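Long-range contacts in isomaltose glucohydrolase (Kribbella flavida, PDB 5Z3E), which hydrolyses the alpha-1,6-glucosidic linkage at the non-reducing end of isomaltose, releasing beta-D-glucose and D-glucose, and acts more slowly on panose and isomaltotriose: residues R108-D113 / G128-R133; W146-D151 / W189-Y194; M155-V160 / V180-L185; G215-G220 / Q236-I241. The protein carries 1 engineered substitution. One frame throughout, in Å; residues are numbered along the deposited sequence.

Overall arrangement
The four contacts lie within the glycoside hydrolase family 15 domain, a mainly helical fold. Contact 1 closes first along the chain, between helix 108-119 and the loop before strand 134-135. Contact 2 then closes a longer loop, with contact 3, which pairs helices 151-167 and 175-188, nested inside it; contact 4 follows, joining helices 206-220 and 231-248. Contacts 3 and 4, with centres about 11 Å apart, touch directly, L157 and W158 meeting G215. Contacts 1 and 2, with centres about 13 Å apart, meet through T132 and D147, near W145, which probably binds substrate; contact 2 is also close to the inferred proton donor E198. Contacts 3 and 4 lie away from the annotated sites.

Contact 1: R108-D113 / G128-R133; sequences RGQVDD and GMLPTR
V111 on helix 108-119 and L130 in the irregular 128-133 segment make the closest backbone approach, with CA of V111 7.9 Å from CA of L130, a spacing bridged by side chains. The contact joins helix 108-119, in the long connection between helices 90-105 and 151-167 and packed on helix 175-188, to the loop that follows it, in a family whose fold is an (alpha/alpha)6 barrel. L130 divides its methyls between two neighbours. Its CD1 packs on CG2 of V111 at 3.8 Å, the two side chains crossing at about a right angle, while its CD2 lies 3.6 Å from OE1 of Q110. Q110 runs extended (chi1 -180°, chi2 176°) and slides past L130 in the opposite direction, which carries its amide to the loop carbonyls. There NE2 of Q110 makes a weak hydrogen bond to O of G128, at 3.4 Å with an angle of 151° at the hydrogen. The amide orientation is consistent with its other end, since OE1 accepts a hydrogen bond from R107. N of L130 is bonded to the hydroxyl of Y184 on helix 175-188. One water accepts from NE2 of Q110 at 2.9 Å and lies 2.8 Å from O of M129, to which it can donate; a second donates to O of G128 at 2.7 Å and receives a weak bond from NE2 of Q110.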
loop_
_atom_site.group_PDB
_atom_site.type_symbol
_atom_site.label_atom_id
_atom_site.label_comp_id
_atom_site.label_asym_id
_atom_site.label_seq_id
_atom_site.Cartn_x
_atom_site.Cartn_y
_atom_site.Cartn_z
ATOM N N ARG A 108 -12.397 -7.681 17.507
ATOM C CA ARG A 108 -13.235 -8.842 17.234
ATOM C C ARG A 108 -14.696 -8.561 17.483
ATOM O O ARG A 108 -15.557 -8.944 16.698
ATOM C CB ARG A 108 -12.749 -9.995 18.114
ATOM C CG ARG A 108 -13.545 -11.268 18.044
ATOM C CD ARG A 108 -13.229 -12.100 16.802
ATOM N NE ARG A 108 -13.997 -11.684 15.666
ATOM C CZ ARG A 108 -13.905 -12.234 14.475
ATOM N NH1 ARG A 108 -12.886 -12.993 14.149
ATOM N NH2 ARG A 108 -14.846 -11.957 13.599
ATOM N N GLY A 109 -14.981 -7.949 18.618
ATOM C CA GLY A 109 -16.372 -7.643 18.963
ATOM C C GLY A 109 -16.979 -6.576 18.080
ATOM O O GLY A 109 -18.129 -6.703 17.647
ATOM N N GLN A 110 -16.211 -5.539 17.744
ATOM C CA GLN A 110 -16.702 -4.480 16.842
ATOM C C GLN A 110 -17.062 -5.094 15.506
ATOM O O GLN A 110 -18.125 -4.789 14.945
ATOM C CB GLN A 110 -15.662 -3.367 16.718
ATOM C CG GLN A 110 -16.104 -2.234 15.797
ATOM C CD GLN A 110 -15.110 -1.086 15.739
ATOM O OE1 GLN A 110 -14.048 -1.142 16.322
ATOM N NE2 GLN A 110 -15.450 -0.042 14.988
ATOM N N VAL A 111 -16.180 -5.932 14.953
ATOM C CA VAL A 111 -16.457 -6.567 13.676
ATOM C C VAL A 111 -17.660 -7.499 13.787
ATOM O O VAL A 111 -18.542 -7.479 12.924
ATOM C CB VAL A 111 -15.214 -7.273 13.127
ATOM C CG1 VAL A 111 -15.529 -8.159 11.958
ATOM C CG2 VAL A 111 -14.169 -6.221 12.766
ATOM N N ASP A 112 -17.737 -8.308 14.844
ATOM C CA ASP A 112 -18.893 -9.185 15.002
ATOM C C ASP A 112 -20.177 -8.359 15.040
ATOM O O ASP A 112 -21.192 -8.776 14.464
ATOM C CB ASP A 112 -18.760 -10.033 16.257
ATOM C CG ASP A 112 -17.697 -11.121 16.115
ATOM O OD1 ASP A 112 -17.280 -11.410 14.984
ATOM O OD2 ASP A 112 -17.324 -11.682 17.160
ATOM N N ASP A 113 -20.158 -7.230 15.726
ATOM C CA ASP A 113 -21.347 -6.384 15.798
ATOM C C ASP A 113 -21.688 -5.777 14.436
ATOM O O ASP A 113 -22.888 -5.676 14.101
ATOM C CB ASP A 113 -21.139 -5.278 16.817
ATOM C CG ASP A 113 -21.138 -5.761 18.259
ATOM O OD1 ASP A 113 -21.492 -6.931 18.518
ATOM O OD2 ASP A 113 -20.726 -4.955 19.128
ATOM N N GLY A 128 -19.275 4.116 11.727
ATOM C CA GLY A 128 -19.123 2.973 12.607
ATOM C C GLY A 128 -18.066 1.958 12.175
ATOM O O GLY A 128 -17.889 0.950 12.850
ATOM N N MET A 129 -17.400 2.201 11.064
ATOM C CA MET A 129 -16.497 1.218 10.497
ATOM C C MET A 129 -15.146 1.211 11.207
ATOM O O MET A 129 -14.842 2.056 12.042
ATOM C CB MET A 129 -16.373 1.486 8.994
ATOM C CG MET A 129 -17.715 1.403 8.274
ATOM S SD MET A 129 -18.541 -0.208 8.381
ATOM C CE MET A 129 -17.656 -1.061 7.131
ATOM N N LEU A 130 -14.309 0.218 10.876
ATOM C CA LEU A 130 -12.959 0.187 11.432
ATOM C C LEU A 130 -12.165 1.380 10.899
ATOM O O LEU A 130 -12.450 1.905 9.812
ATOM C CB LEU A 130 -12.250 -1.122 11.078
ATOM C CG LEU A 130 -12.796 -2.385 11.661
ATOM C CD1 LEU A 130 -11.933 -3.565 11.296
ATOM C CD2 LEU A 130 -12.906 -2.281 13.138
ATOM N N PRO A 131 -11.173 1.835 11.653
ATOM C CA PRO A 131 -10.509 3.103 11.330
ATOM C C PRO A 131 -9.426 2.982 10.268
ATOM O O PRO A 131 -8.983 1.880 9.896
ATOM C CB PRO A 131 -9.911 3.535 12.660
ATOM C CG PRO A 131 -9.558 2.218 13.278
ATOM C CD PRO A 131 -10.730 1.312 12.952
ATOM N N THR A 132 -8.998 4.160 9.839
ATOM C CA THR A 132 -7.862 4.347 8.954
ATOM C C THR A 132 -6.610 4.659 9.775
ATOM O O THR A 132 -5.646 3.899 9.760
ATOM C CB THR A 132 -8.196 5.436 7.948
ATOM O OG1 THR A 132 -9.240 4.905 7.134
ATOM C CG2 THR A 132 -6.995 5.824 7.113
ATOM N N ARG A 133 -6.596 5.742 10.528
ATOM C CA ARG A 133 -5.456 6.013 11.402
ATOM C C ARG A 133 -5.583 5.235 12.683
ATOM O O ARG A 133 -6.667 5.224 13.285
ATOM C CB ARG A 133 -5.341 7.503 11.748
ATOM C CG ARG A 133 -5.171 8.410 10.556
ATOM C CD ARG A 133 -4.778 9.795 10.998
ATOM N NE ARG A 133 -4.864 10.750 9.908
ATOM C CZ ARG A 133 -4.285 11.943 9.931
ATOM N NH1 ARG A 133 -3.639 12.350 11.010
ATOM N NH2 ARG A 133 -4.313 12.678 8.868
HETATM O O HOH W 1 -13.831 2.355 14.595
HETATM O O HOH W 2 -18.750 0.195 15.244
#

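Contact 2: W146-D151 / W189-Y194; sequences WDFQTD and WDRPCY
In F148, CG lies anti to the backbone N (chi1 173°), which carries the ring toward R191 and C193, whereas in Y194 CG sits beside N, anti to the carbonyl carbon (chi1 -65°), setting its ring against the backbone of 146-148. The carbonyl of W146 lies over one face of that ring, its O 3.2 Å from CZ of Y194. O of F148 sits at the ring's edge and accepts a hydrogen bond from N of Y194 at 2.9 Å. CB of C193 packs on CD2 of F148 at 3.5 Å, and its SG stands above the ring in a distant sulfur-aromatic contact, 5.3 Å from the centroid. R191 crosses F148 at about a right angle, CD of R191 3.6 Å from CZ of F148 and NE near CE2, its guanidinium held by N126. The Y194 hydroxyl bonds to O of W145, a probable substrate-binding residue, and a valine in its place would probably leave that carbonyl without its hydroxyl mate. Q149 lies close to the inferred proton donor E198. The pairing joins the link between helices 144-147 and 151-167 to the loop after helix 175-188, with T150 resting on helix 206-220 and W189 on helix 231-248.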
loop_
_atom_site.group_PDB
_atom_site.type_symbol
_atom_site.label_atom_id
_atom_site.label_comp_id
_atom_site.label_asym_id
_atom_site.label_seq_id
_atom_site.Cartn_x
_atom_site.Cartn_y
_atom_site.Cartn_z
ATOM N N TRP A 146 -14.807 10.567 7.884
ATOM C CA TRP A 146 -13.998 11.422 7.051
ATOM C C TRP A 146 -12.900 10.707 6.279
ATOM O O TRP A 146 -12.333 11.308 5.368
ATOM C CB TRP A 146 -13.389 12.559 7.878
ATOM C CG TRP A 146 -14.401 13.406 8.509
ATOM C CD1 TRP A 146 -14.692 13.464 9.810
ATOM C CD2 TRP A 146 -15.271 14.318 7.848
ATOM N NE1 TRP A 146 -15.687 14.377 10.025
ATOM C CE2 TRP A 146 -16.083 14.912 8.822
ATOM C CE3 TRP A 146 -15.442 14.655 6.504
ATOM C CZ2 TRP A 146 -17.060 15.881 8.532
ATOM C CZ3 TRP A 146 -16.423 15.564 6.187
ATOM C CH2 TRP A 146 -17.193 16.187 7.193
ATOM N N ASP A 147 -12.587 9.450 6.613
ATOM C CA ASP A 147 -11.495 8.777 5.952
ATOM C C ASP A 147 -11.655 7.266 5.803
ATOM O O ASP A 147 -10.655 6.590 5.519
ATOM C CB ASP A 147 -10.152 9.122 6.607
ATOM C CG ASP A 147 -10.004 8.515 7.976
ATOM O OD1 ASP A 147 -10.912 7.798 8.426
ATOM O OD2 ASP A 147 -8.938 8.752 8.609
ATOM N N PHE A 148 -12.869 6.757 5.877
ATOM C CA PHE A 148 -13.165 5.330 5.740
ATOM C C PHE A 148 -12.453 4.711 4.530
ATOM O O PHE A 148 -12.660 5.138 3.387
ATOM C CB PHE A 148 -14.681 5.126 5.572
ATOM C CG PHE A 148 -15.077 3.719 5.249
ATOM C CD1 PHE A 148 -14.648 2.648 6.012
ATOM C CD2 PHE A 148 -15.905 3.453 4.176
ATOM C CE1 PHE A 148 -14.990 1.359 5.690
ATOM C CE2 PHE A 148 -16.254 2.146 3.849
ATOM C CZ PHE A 148 -15.798 1.109 4.602
ATOM N N GLN A 149 -11.662 3.667 4.791
ATOM C CA GLN A 149 -10.876 2.962 3.782
ATOM C C GLN A 149 -10.847 1.491 4.142
ATOM O O GLN A 149 -10.657 1.162 5.327
ATOM C CB GLN A 149 -9.414 3.442 3.763
ATOM C CG GLN A 149 -9.234 4.858 3.218
ATOM C CD GLN A 149 -7.781 5.342 3.277
ATOM O OE1 GLN A 149 -7.010 4.896 4.102
ATOM N NE2 GLN A 149 -7.407 6.246 2.399
ATOM N N THR A 150 -10.919 0.606 3.154
ATOM C CA THR A 150 -10.760 -0.824 3.395
ATOM C C THR A 150 -9.439 -1.388 2.883
ATOM O O THR A 150 -9.128 -2.545 3.163
ATOM C CB THR A 150 -11.927 -1.576 2.784
ATOM O OG1 THR A 150 -12.029 -1.145 1.438
ATOM C CG2 THR A 150 -13.221 -1.330 3.575
ATOM N N ASP A 151 -8.666 -0.611 2.125
ATOM C CA ASP A 151 -7.467 -1.160 1.484
ATOM C C ASP A 151 -6.457 -1.706 2.470
ATOM O O ASP A 151 -5.802 -2.721 2.197
ATOM C CB ASP A 151 -6.786 -0.124 0.574
ATOM C CG ASP A 151 -6.308 1.084 1.307
ATOM O OD1 ASP A 151 -7.173 1.839 1.800
ATOM O OD2 ASP A 151 -5.077 1.257 1.427
ATOM N N TRP A 189 -16.109 -5.766 1.169
ATOM C CA TRP A 189 -15.252 -5.530 0.025
ATOM C C TRP A 189 -15.900 -4.677 -1.057
ATOM O O TRP A 189 -15.189 -3.964 -1.763
ATOM C CB TRP A 189 -14.782 -6.839 -0.566
ATOM C CG TRP A 189 -15.861 -7.593 -1.193
ATOM C CD1 TRP A 189 -16.681 -8.519 -0.607
ATOM C CD2 TRP A 189 -16.279 -7.495 -2.561
ATOM N NE1 TRP A 189 -17.567 -9.008 -1.523
ATOM C CE2 TRP A 189 -17.333 -8.379 -2.727
ATOM C CE3 TRP A 189 -15.863 -6.722 -3.658
ATOM C CZ2 TRP A 189 -17.965 -8.558 -3.982
ATOM C CZ3 TRP A 189 -16.483 -6.858 -4.865
ATOM C CH2 TRP A 189 -17.531 -7.749 -5.003
ATOM N N ASP A 190 -17.217 -4.774 -1.217
ATOM C CA ASP A 190 -17.923 -4.143 -2.311
ATOM C C ASP A 190 -18.521 -2.799 -1.938
ATOM O O ASP A 190 -19.244 -2.198 -2.748
ATOM C CB ASP A 190 -18.986 -5.040 -2.892
ATOM C CG ASP A 190 -20.068 -5.392 -1.927
ATOM O OD1 ASP A 190 -19.883 -5.273 -0.720
ATOM O OD2 ASP A 190 -21.170 -5.818 -2.450
ATOM N N ARG A 191 -18.188 -2.288 -0.768
ATOM C CA ARG A 191 -18.677 -1.007 -0.308
ATOM C C ARG A 191 -17.835 0.138 -0.875
ATOM O O ARG A 191 -16.617 0.059 -0.886
ATOM C CB ARG A 191 -18.543 -0.993 1.218
ATOM C CG ARG A 191 -19.169 0.118 1.907
ATOM C CD ARG A 191 -19.020 -0.107 3.409
ATOM N NE ARG A 191 -19.491 1.000 4.155
ATOM C CZ ARG A 191 -20.460 0.959 5.059
ATOM N NH1 ARG A 191 -21.146 -0.175 5.306
ATOM N NH2 ARG A 191 -20.685 2.023 5.705
ATOM N N PRO A 192 -18.482 1.241 -1.301
ATOM C CA PRO A 192 -17.744 2.467 -1.616
ATOM C C PRO A 192 -16.898 2.909 -0.424
ATOM O O PRO A 192 -17.296 2.744 0.735
ATOM C CB PRO A 192 -18.856 3.476 -1.929
ATOM C CG PRO A 192 -20.034 2.636 -2.410
ATOM C CD PRO A 192 -19.932 1.386 -1.562
ATOM N N CYS A 193 -15.743 3.504 -0.696
ATOM C CA CYS A 193 -14.962 4.085 0.369
ATOM C C CYS A 193 -14.009 5.108 -0.230
ATOM O O CYS A 193 -13.888 5.230 -1.453
ATOM C CB CYS A 193 -14.219 3.022 1.184
ATOM S SG CYS A 193 -12.880 2.168 0.319
ATOM N N TYR A 194 -13.311 5.860 0.624
ATOM C CA TYR A 194 -12.288 6.768 0.121
ATOM C C TYR A 194 -11.139 5.945 -0.477
ATOM O O TYR A 194 -10.840 4.838 -0.013
ATOM C CB TYR A 194 -11.737 7.651 1.241
ATOM C CG TYR A 194 -12.718 8.630 1.872
ATOM C CD1 TYR A 194 -13.478 8.257 2.978
ATOM C CD2 TYR A 194 -12.864 9.916 1.422
ATOM C CE1 TYR A 194 -14.344 9.129 3.616
ATOM C CE2 TYR A 194 -13.760 10.826 2.101
ATOM C CZ TYR A 194 -14.470 10.385 3.179
ATOM O OH TYR A 194 -15.319 11.275 3.817
HETATM O O HOH W 3 -14.578 -1.436 0.438
HETATM O O HOH W 4 -9.215 2.562 0.179
#

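Contact 3: M155-V160 / V180-L185; sequences MWLWSV and VAVDYL
The indole of W156 meets A181 at its edge: CB of A181 lies near the ring plane, 4.5 Å from CE3 of W156. One face of the same indole carries V160 from the next turn of its own helix, whose CG1 stands 4.0 Å above the plane, offset toward the rim. The pyrrole NE1 is hydrogen-bonded to ND1 of H97 on helix 90-105, and the W156 and H97 rings meet with their planes about 40° apart. Helices 151-167 and 175-188 are successive in the chain and form a splayed antiparallel pair, as expected in the (alpha/alpha)6 barrel of this family; over these segments the axes approach to 10.5 Å with a signed crossing angle of -141°. The main apolar contact is made by L157, whose chi1 of -70° puts CG beside the backbone N and directs both methyls at helix 175-188. CD2 of L157 rests on CB of A181 at 3.9 Å. Its CD1 touches CG2 of V182 at 3.8 Å, with the side chains crossing at about a right angle, and also meets CD1 of L185 tip to tip at 3.9 Å. L157 therefore fills a hollow bounded by three residues of one face of the partner helix. A serine in place of L157 would probably open a gap among A181, V182 and L185. Beyond this face, D183 forms a salt bridge with R108, and V182 also packs on W230.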
loop_
_atom_site.group_PDB
_atom_site.type_symbol
_atom_site.label_atom_id
_atom_site.label_comp_id
_atom_site.label_asym_id
_atom_site.label_seq_id
_atom_site.Cartn_x
_atom_site.Cartn_y
_atom_site.Cartn_z
ATOM N N MET A 155 -4.126 -5.148 2.406
ATOM C CA MET A 155 -2.678 -5.114 2.343
ATOM C C MET A 155 -2.065 -5.885 3.486
ATOM O O MET A 155 -1.066 -6.587 3.299
ATOM C CB MET A 155 -2.170 -3.682 2.328
ATOM C CG MET A 155 -2.697 -2.888 1.163
ATOM S SD MET A 155 -1.682 -1.453 0.899
ATOM C CE MET A 155 -2.626 -0.560 -0.326
ATOM N N TRP A 156 -2.624 -5.769 4.693
ATOM C CA TRP A 156 -2.010 -6.456 5.816
ATOM C C TRP A 156 -2.056 -7.967 5.610
ATOM O O TRP A 156 -1.070 -8.668 5.844
ATOM C CB TRP A 156 -2.655 -6.084 7.150
ATOM C CG TRP A 156 -1.933 -6.806 8.255
ATOM C CD1 TRP A 156 -0.622 -6.681 8.558
ATOM C CD2 TRP A 156 -2.425 -7.863 9.085
ATOM N NE1 TRP A 156 -0.256 -7.550 9.540
ATOM C CE2 TRP A 156 -1.342 -8.302 9.877
ATOM C CE3 TRP A 156 -3.676 -8.478 9.249
ATOM C CZ2 TRP A 156 -1.484 -9.302 10.847
ATOM C CZ3 TRP A 156 -3.796 -9.469 10.204
ATOM C CH2 TRP A 156 -2.707 -9.869 10.992
ATOM N N LEU A 157 -3.205 -8.495 5.163
ATOM C CA LEU A 157 -3.292 -9.923 4.893
ATOM C C LEU A 157 -2.222 -10.357 3.900
ATOM O O LEU A 157 -1.540 -11.373 4.092
ATOM C CB LEU A 157 -4.670 -10.269 4.356
ATOM C CG LEU A 157 -5.813 -10.172 5.367
ATOM C CD1 LEU A 157 -7.116 -10.531 4.664
ATOM C CD2 LEU A 157 -5.603 -11.073 6.578
ATOM N N TRP A 158 -2.084 -9.622 2.796
ATOM C CA TRP A 158 -1.031 -9.921 1.837
ATOM C C TRP A 158 0.337 -9.913 2.499
ATOM O O TRP A 158 1.161 -10.820 2.308
ATOM C CB TRP A 158 -1.095 -8.920 0.664
ATOM C CG TRP A 158 0.170 -8.830 -0.127
ATOM C CD1 TRP A 158 0.658 -9.722 -1.039
ATOM C CD2 TRP A 158 1.180 -7.807 0.005
ATOM N NE1 TRP A 158 1.892 -9.303 -1.486
ATOM C CE2 TRP A 158 2.226 -8.140 -0.862
ATOM C CE3 TRP A 158 1.269 -6.626 0.738
ATOM C CZ2 TRP A 158 3.375 -7.330 -0.998
ATOM C CZ3 TRP A 158 2.380 -5.821 0.606
ATOM C CH2 TRP A 158 3.409 -6.183 -0.264
ATOM N N SER A 159 0.614 -8.882 3.282
ATOM C CA SER A 159 1.924 -8.706 3.888
ATOM C C SER A 159 2.272 -9.836 4.854
ATOM O O SER A 159 3.383 -10.382 4.824
ATOM C CB SER A 159 1.981 -7.349 4.575
ATOM O OG SER A 159 3.145 -7.163 5.322
ATOM N N VAL A 160 1.357 -10.168 5.749
ATOM C CA VAL A 160 1.674 -11.158 6.776
ATOM C C VAL A 160 1.842 -12.540 6.160
ATOM O O VAL A 160 2.748 -13.284 6.538
ATOM C CB VAL A 160 0.651 -11.107 7.948
ATOM C CG1 VAL A 160 -0.731 -11.614 7.577
ATOM C CG2 VAL A 160 1.198 -11.866 9.142
ATOM N N VAL A 180 -10.157 -11.717 11.992
ATOM C CA VAL A 180 -10.922 -10.476 12.071
ATOM C C VAL A 180 -10.893 -9.750 10.719
ATOM O O VAL A 180 -11.926 -9.309 10.206
ATOM C CB VAL A 180 -10.403 -9.561 13.200
ATOM C CG1 VAL A 180 -11.100 -8.223 13.189
ATOM C CG2 VAL A 180 -10.581 -10.223 14.547
ATOM N N ALA A 181 -9.692 -9.606 10.147
ATOM C CA ALA A 181 -9.563 -8.908 8.874
ATOM C C ALA A 181 -10.319 -9.610 7.756
ATOM O O ALA A 181 -10.966 -8.947 6.932
ATOM C CB ALA A 181 -8.091 -8.756 8.518
ATOM N N VAL A 182 -10.223 -10.937 7.693
ATOM C CA VAL A 182 -10.930 -11.677 6.661
ATOM C C VAL A 182 -12.428 -11.495 6.805
ATOM O O VAL A 182 -13.128 -11.202 5.834
ATOM C CB VAL A 182 -10.557 -13.175 6.659
ATOM C CG1 VAL A 182 -11.483 -13.949 5.750
ATOM C CG2 VAL A 182 -9.115 -13.381 6.240
ATOM N N ASP A 183 -12.957 -11.686 8.010
ATOM C CA ASP A 183 -14.402 -11.550 8.197
ATOM C C ASP A 183 -14.868 -10.157 7.777
ATOM O O ASP A 183 -15.927 -10.001 7.167
ATOM C CB ASP A 183 -14.782 -11.818 9.651
ATOM C CG ASP A 183 -14.761 -13.292 10.041
ATOM O OD1 ASP A 183 -14.772 -14.170 9.162
ATOM O OD2 ASP A 183 -14.823 -13.536 11.273
ATOM N N TYR A 184 -14.104 -9.135 8.147
ATOM C CA TYR A 184 -14.444 -7.758 7.801
ATOM C C TYR A 184 -14.464 -7.570 6.281
ATOM O O TYR A 184 -15.421 -7.005 5.731
ATOM C CB TYR A 184 -13.426 -6.848 8.472
ATOM C CG TYR A 184 -13.682 -5.365 8.319
ATOM C CD1 TYR A 184 -14.764 -4.750 8.917
ATOM C CD2 TYR A 184 -12.802 -4.550 7.616
ATOM C CE1 TYR A 184 -14.971 -3.386 8.827
ATOM C CE2 TYR A 184 -12.981 -3.185 7.530
ATOM C CZ TYR A 184 -14.060 -2.598 8.148
ATOM O OH TYR A 184 -14.282 -1.254 8.154
ATOM N N LEU A 185 -13.415 -8.019 5.599
ATOM C CA LEU A 185 -13.340 -7.828 4.165
ATOM C C LEU A 185 -14.361 -8.627 3.393
ATOM O O LEU A 185 -14.890 -8.149 2.389
ATOM C CB LEU A 185 -11.933 -8.131 3.666
ATOM C CG LEU A 185 -10.860 -7.150 4.121
ATOM C CD1 LEU A 185 -9.502 -7.623 3.683
ATOM C CD2 LEU A 185 -11.158 -5.748 3.625
#

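Contact 4: G215-G220 / Q236-I241; sequences GLVAVG and QVAARI
L216 is the main bump of helix 206-220, projecting toward helix 231-248 into a shallow hollow lined by V237, A238 and I241. Its CD1 presses on CG1 of V237 at 3.6 Å, approaching that side chain at a slant, and lies 4.2 Å from CD1 of I241 one turn further on. The floor is backbone: CD1 of L216 is 4.3 Å from N of A238. The complementary bump is small. CB of A238 points at the first helix and fits beside V217, whose CG2 it meets at 3.6 Å, while CB of L216 lies 4.4 Å from CB of A238. With CG1 of V217 anti to the backbone N (chi1 172°), its CG2 falls beside N and anti to the carbonyl carbon, facing A238. The single methyl of A238 lets the backbones close in, CA of L216 lying 6.2 Å from CA of A238, and the segment axes approach to 9.1 Å. No hydrogen bond crosses between the segments; the contact is apolar and depends on fit. W189 also packs on V237 and I241. The signed crossing angle of -151° marks a roughly antiparallel pair of consecutive helices, as expected in the (alpha/alpha)6 barrel of family 15 glycosidases.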
loop_
_atom_site.group_PDB
_atom_site.type_symbol
_atom_site.label_atom_id
_atom_site.label_comp_id
_atom_site.label_asym_id
_atom_site.label_seq_id
_atom_site.Cartn_x
_atom_site.Cartn_y
_atom_site.Cartn_z
ATOM N N GLY A 215 -4.991 -9.528 -0.649
ATOM C CA GLY A 215 -5.058 -10.146 0.651
ATOM C C GLY A 215 -5.875 -11.423 0.673
ATOM O O GLY A 215 -5.488 -12.409 1.309
ATOM N N LEU A 216 -7.024 -11.408 0.012
ATOM C CA LEU A 216 -7.891 -12.578 -0.028
ATOM C C LEU A 216 -7.259 -13.737 -0.768
ATOM O O LEU A 216 -7.356 -14.886 -0.335
ATOM C CB LEU A 216 -9.249 -12.210 -0.614
ATOM C CG LEU A 216 -10.102 -11.254 0.213
ATOM C CD1 LEU A 216 -11.405 -10.980 -0.515
ATOM C CD2 LEU A 216 -10.358 -11.760 1.622
ATOM N N VAL A 217 -6.602 -13.472 -1.905
ATOM C CA VAL A 217 -5.924 -14.541 -2.616
ATOM C C VAL A 217 -4.759 -15.062 -1.770
ATOM O O VAL A 217 -4.515 -16.279 -1.749
ATOM C CB VAL A 217 -5.488 -14.107 -4.023
ATOM C CG1 VAL A 217 -4.606 -15.145 -4.681
ATOM C CG2 VAL A 217 -6.704 -13.833 -4.884
ATOM N N ALA A 218 -4.053 -14.179 -1.071
ATOM C CA ALA A 218 -2.943 -14.628 -0.245
ATOM C C ALA A 218 -3.429 -15.635 0.798
ATOM O O ALA A 218 -2.818 -16.697 0.963
ATOM C CB ALA A 218 -2.256 -13.448 0.407
ATOM N N VAL A 219 -4.500 -15.339 1.523
ATOM C CA VAL A 219 -4.950 -16.293 2.531
ATOM C C VAL A 219 -5.639 -17.498 1.919
ATOM O O VAL A 219 -5.498 -18.611 2.442
ATOM C CB VAL A 219 -5.853 -15.640 3.627
ATOM C CG1 VAL A 219 -5.067 -14.631 4.433
ATOM C CG2 VAL A 219 -7.125 -15.029 3.073
ATOM N N GLY A 220 -6.367 -17.330 0.818
ATOM C CA GLY A 220 -7.098 -18.424 0.220
ATOM C C GLY A 220 -6.250 -19.445 -0.500
ATOM O O GLY A 220 -6.710 -20.554 -0.777
ATOM N N GLN A 236 -13.644 -17.127 -3.683
ATOM C CA GLN A 236 -14.870 -16.797 -4.391
ATOM C C GLN A 236 -15.078 -15.277 -4.423
ATOM O O GLN A 236 -15.442 -14.720 -5.456
ATOM C CB GLN A 236 -16.056 -17.518 -3.795
ATOM C CG GLN A 236 -17.234 -17.548 -4.778
ATOM C CD GLN A 236 -17.041 -18.539 -5.935
ATOM O OE1 GLN A 236 -16.768 -19.709 -5.696
ATOM N NE2 GLN A 236 -17.141 -18.112 -7.172
ATOM N N VAL A 237 -14.836 -14.604 -3.293
ATOM C CA VAL A 237 -14.947 -13.148 -3.256
ATOM C C VAL A 237 -13.859 -12.518 -4.122
ATOM O O VAL A 237 -14.139 -11.552 -4.838
ATOM C CB VAL A 237 -14.956 -12.615 -1.819
ATOM C CG1 VAL A 237 -14.733 -11.113 -1.784
ATOM C CG2 VAL A 237 -16.260 -12.986 -1.152
ATOM N N ALA A 238 -12.637 -13.045 -4.102
ATOM C CA ALA A 238 -11.617 -12.513 -4.992
ATOM C C ALA A 238 -12.095 -12.585 -6.451
ATOM O O ALA A 238 -11.877 -11.653 -7.232
ATOM C CB ALA A 238 -10.295 -13.209 -4.789
ATOM N N ALA A 239 -12.746 -13.681 -6.847
ATOM C CA ALA A 239 -13.285 -13.793 -8.192
ATOM C C ALA A 239 -14.371 -12.744 -8.451
ATOM O O ALA A 239 -14.448 -12.211 -9.563
ATOM C CB ALA A 239 -13.805 -15.210 -8.438
ATOM N N ARG A 240 -15.209 -12.475 -7.448
ATOM C CA ARG A 240 -16.221 -11.430 -7.556
ATOM C C ARG A 240 -15.590 -10.060 -7.758
ATOM O O ARG A 240 -16.101 -9.242 -8.536
ATOM C CB ARG A 240 -17.108 -11.416 -6.314
ATOM C CG ARG A 240 -17.959 -12.663 -6.136
ATOM C CD ARG A 240 -18.893 -12.612 -4.955
ATOM N NE ARG A 240 -19.685 -13.830 -4.909
ATOM C CZ ARG A 240 -19.712 -14.823 -3.991
ATOM N NH1 ARG A 240 -18.773 -14.890 -3.015
ATOM N NH2 ARG A 240 -20.523 -15.896 -4.174
ATOM N N ILE A 241 -14.482 -9.780 -7.075
ATOM C CA ILE A 241 -13.764 -8.537 -7.273
ATOM C C ILE A 241 -13.296 -8.432 -8.721
ATOM O O ILE A 241 -13.461 -7.402 -9.373
ATOM C CB ILE A 241 -12.586 -8.411 -6.298
ATOM C CG1 ILE A 241 -13.094 -8.246 -4.861
ATOM C CG2 ILE A 241 -11.702 -7.246 -6.704
ATOM C CD1 ILE A 241 -12.031 -8.372 -3.795
#